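Local coordinates for protein insensitive (PDB 4IX7), which represses neural-development genes by binding the palindrome 5'-CCAATTGG-3' through its BEN domain and acts as a corepressor for Suppressor of Hairless, at residues C[20-25]-C[31-36]. Numbering follows the deposited sequence. Where two conformers were deposited one is given.
Sequences ENINWS and TRKLLV. With nucleotides of chain B.
Ile22 turns CG1 anti to its own carbonyl carbon (chi1 -69°) and then runs extended (chi2 171°), which carries CD1 to Leu34. In this BEN domain the loop 20-25 thereby packs on helix 27-38, the helix that follows it. Ile22 CD1 lies 3.6 Å from Leu34 CD2, and the two side chains meet roughly perpendicular. Nearer the backbone, Ile22 CG1 meets Lys33 CG at 4.1 Å; the lysine chain then bends at chi2 and carries NZ off from the isoleucine. The other branch, Ile22 CG2, lies over the centre of the Trp24 ring, 3.5 Å above its plane. Trp24 in turn brings CH2 to within 4.1 Å of Leu34 CD1. Lys83 makes a cation-pi contact with this indole, while Ile76 and Val80 of helix 70-84 also touch Leu34. Asn23 OD1 accepts from Ser25 N in an Asx turn and also from Ser25 OG, both on the same face of its amide plane. Helix 27-38 reaches the DNA through Arg32, whose NH1 forms a salt bridge with Asp101. C2' of DT3 of chain B lies over one face of the guanidinium, offset toward its rim, and Arg32 NE donates to DC4 OP2 of chain B at 3.0 Å.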
loop_
_atom_site.group_PDB
_atom_site.type_symbol
_atom_site.label_atom_id
_atom_site.label_comp_id
_atom_site.label_asym_id
_atom_site.label_seq_id
_atom_site.Cartn_x
_atom_site.Cartn_y
_atom_site.Cartn_z
ATOM N N GLU C 20 10.714 22.225 -11.891
ATOM C CA GLU C 20 11.341 23.007 -10.827
ATOM C C GLU C 20 10.385 23.388 -9.700
ATOM O O GLU C 20 10.832 23.771 -8.627
ATOM C CB GLU C 20 11.980 24.267 -11.409
ATOM C CG GLU C 20 13.146 23.965 -12.337
ATOM C CD GLU C 20 13.575 25.167 -13.145
ATOM O OE1 GLU C 20 12.874 26.203 -13.094
ATOM O OE2 GLU C 20 14.614 25.078 -13.831
ATOM N N ASN C 21 9.083 23.255 -9.931
ATOM C CA ASN C 21 8.098 23.667 -8.933
ATOM C C ASN C 21 7.482 22.484 -8.178
ATOM O O ASN C 21 6.588 22.652 -7.350
ATOM C CB ASN C 21 7.005 24.509 -9.586
ATOM C CG ASN C 21 6.118 25.203 -8.570
ATOM O OD1 ASN C 21 6.596 25.708 -7.545
ATOM N ND2 ASN C 21 4.813 25.209 -8.834
ATOM N N ILE C 22 7.969 21.285 -8.464
ATOM C CA ILE C 22 7.528 20.103 -7.732
ATOM C C ILE C 22 8.128 20.077 -6.325
ATOM O O ILE C 22 9.321 20.333 -6.140
ATOM C CB ILE C 22 7.906 18.827 -8.504
ATOM C CG1 ILE C 22 7.067 18.731 -9.776
ATOM C CG2 ILE C 22 7.697 17.590 -7.658
ATOM C CD1 ILE C 22 7.508 17.624 -10.702
ATOM N N ASN C 23 7.297 19.780 -5.330
ATOM C CA ASN C 23 7.811 19.562 -3.986
ATOM C C ASN C 23 8.254 18.113 -3.860
ATOM O O ASN C 23 7.433 17.210 -3.660
ATOM C CB ASN C 23 6.765 19.911 -2.926
ATOM C CG ASN C 23 7.295 19.766 -1.507
ATOM O OD1 ASN C 23 8.482 19.493 -1.299
ATOM N ND2 ASN C 23 6.416 19.948 -0.521
ATOM N N TRP C 24 9.557 17.896 -3.974
ATOM C CA TRP C 24 10.104 16.550 -3.952
ATOM C C TRP C 24 10.171 15.967 -2.534
ATOM O O TRP C 24 10.708 14.885 -2.334
ATOM C CB TRP C 24 11.477 16.524 -4.630
ATOM C CG TRP C 24 11.449 17.028 -6.055
ATOM C CD1 TRP C 24 11.816 18.269 -6.500
ATOM C CD2 TRP C 24 11.022 16.300 -7.216
ATOM N NE1 TRP C 24 11.649 18.355 -7.862
ATOM C CE2 TRP C 24 11.160 17.161 -8.325
ATOM C CE3 TRP C 24 10.536 15.004 -7.424
ATOM C CZ2 TRP C 24 10.836 16.767 -9.621
ATOM C CZ3 TRP C 24 10.210 14.617 -8.707
ATOM C CH2 TRP C 24 10.366 15.491 -9.792
ATOM N N SER C 25 9.629 16.678 -1.551
ATOM C CA SER C 25 9.615 16.171 -0.180
ATOM C C SER C 25 8.381 15.316 0.095
ATOM O O SER C 25 8.334 14.587 1.085
ATOM C CB SER C 25 9.693 17.315 0.836
ATOM O OG SER C 25 8.480 18.046 0.882
ATOM N N THR C 31 4.540 12.651 -7.632
ATOM C CA THR C 31 4.109 11.645 -8.593
ATOM C C THR C 31 2.839 12.100 -9.312
ATOM O O THR C 31 2.743 12.028 -10.539
ATOM C CB THR C 31 3.892 10.302 -7.883
ATOM O OG1 THR C 31 5.125 9.913 -7.272
ATOM C CG2 THR C 31 3.484 9.214 -8.869
ATOM N N ARG C 32 1.869 12.601 -8.555
ATOM C CA ARG C 32 0.623 13.078 -9.147
ATOM C C ARG C 32 0.876 14.193 -10.150
ATOM O O ARG C 32 0.292 14.211 -11.233
ATOM C CB ARG C 32 -0.353 13.556 -8.064
ATOM C CG ARG C 32 -0.914 12.439 -7.203
ATOM C CD ARG C 32 -1.755 12.986 -6.051
ATOM N NE ARG C 32 -2.359 11.891 -5.303
ATOM C CZ ARG C 32 -3.557 11.380 -5.564
ATOM N NH1 ARG C 32 -4.017 10.367 -4.841
ATOM N NH2 ARG C 32 -4.300 11.883 -6.542
ATOM N N LYS C 33 1.754 15.130 -9.793
ATOM C CA LYS C 33 2.018 16.252 -10.690
ATOM C C LYS C 33 2.642 15.782 -11.994
ATOM O O LYS C 33 2.251 16.229 -13.074
ATOM C CB LYS C 33 2.903 17.309 -10.030
ATOM C CG LYS C 33 3.136 18.544 -10.899
ATOM C CD LYS C 33 1.815 19.191 -11.318
ATOM C CE LYS C 33 2.031 20.612 -11.835
ATOM N NZ LYS C 33 0.764 21.283 -12.255
ATOM N N LEU C 34 3.610 14.876 -11.898
ATOM C CA LEU C 34 4.230 14.352 -13.112
ATOM C C LEU C 34 3.180 13.637 -13.954
ATOM O O LEU C 34 3.140 13.808 -15.171
ATOM C CB LEU C 34 5.392 13.411 -12.772
ATOM C CG LEU C 34 6.622 14.076 -12.142
ATOM C CD1 LEU C 34 7.590 13.029 -11.611
ATOM C CD2 LEU C 34 7.311 14.958 -13.174
ATOM N N LEU C 35 2.335 12.832 -13.316
ATOM C CA LEU C 35 1.309 12.094 -14.053
ATOM C C LEU C 35 0.369 12.980 -14.858
ATOM O O LEU C 35 0.089 12.682 -16.016
ATOM C CB LEU C 35 0.488 11.213 -13.114
ATOM C CG LEU C 35 1.169 9.944 -12.602
ATOM C CD1 LEU C 35 0.319 9.359 -11.487
ATOM C CD2 LEU C 35 1.406 8.901 -13.705
ATOM N N VAL C 36 -0.127 14.062 -14.263
ATOM C CA VAL C 36 -1.074 14.912 -14.980
ATOM C C VAL C 36 -0.389 15.811 -15.996
ATOM O O VAL C 36 -1.057 16.455 -16.806
ATOM C CB VAL C 36 -1.955 15.747 -14.030
ATOM C CG1 VAL C 36 -2.785 14.809 -13.154
ATOM C CG2 VAL C 36 -1.102 16.717 -13.200
ATOM P P DT B 3 -4.492 16.200 -6.089
ATOM O OP1 DT B 3 -3.325 17.111 -6.117
ATOM O OP2 DT B 3 -4.720 15.196 -7.137
ATOM O "O5'" DT B 3 -4.452 15.405 -4.696
ATOM C "C5'" DT B 3 -4.206 16.153 -3.535
ATOM C "C4'" DT B 3 -4.310 15.226 -2.345
ATOM O "O4'" DT B 3 -5.691 14.810 -2.210
ATOM C "C3'" DT B 3 -3.491 13.944 -2.455
ATOM O "O3'" DT B 3 -2.568 13.922 -1.358
ATOM C "C2'" DT B 3 -4.534 12.831 -2.410
ATOM C "C1'" DT B 3 -5.693 13.490 -1.691
ATOM N N1 DT B 3 -7.031 12.924 -1.978
ATOM C C2 DT B 3 -7.866 12.627 -0.913
ATOM O O2 DT B 3 -7.541 12.782 0.257
ATOM N N3 DT B 3 -9.090 12.127 -1.276
ATOM C C4 DT B 3 -9.564 11.938 -2.558
ATOM O O4 DT B 3 -10.686 11.488 -2.772
ATOM C C5 DT B 3 -8.650 12.281 -3.617
ATOM C C7 DT B 3 -9.052 12.105 -5.051
ATOM C C6 DT B 3 -7.450 12.768 -3.285
ATOM P P DC B 4 -1.521 12.721 -1.198
ATOM O OP1 DC B 4 -0.347 13.230 -0.450
ATOM O OP2 DC B 4 -1.350 12.076 -2.520
ATOM O "O5'" DC B 4 -2.307 11.668 -0.307
ATOM C "C5'" DC B 4 -2.699 12.064 0.999
ATOM C "C4'" DC B 4 -3.607 10.999 1.570
ATOM O "O4'" DC B 4 -4.801 10.905 0.766
ATOM C "C3'" DC B 4 -3.025 9.589 1.531
ATOM O "O3'" DC B 4 -2.624 9.314 2.862
ATOM C "C2'" DC B 4 -4.172 8.691 1.059
ATOM C "C1'" DC B 4 -5.360 9.634 1.025
ATOM N N1 DC B 4 -6.320 9.382 -0.082
ATOM C C2 DC B 4 -7.626 8.982 0.219
ATOM O O2 DC B 4 -7.940 8.847 1.405
ATOM N N3 DC B 4 -8.494 8.752 -0.790
ATOM C C4 DC B 4 -8.104 8.908 -2.064
ATOM N N4 DC B 4 -8.999 8.671 -3.039
ATOM C C5 DC B 4 -6.767 9.298 -2.391
ATOM C C6 DC B 4 -5.917 9.523 -1.380
#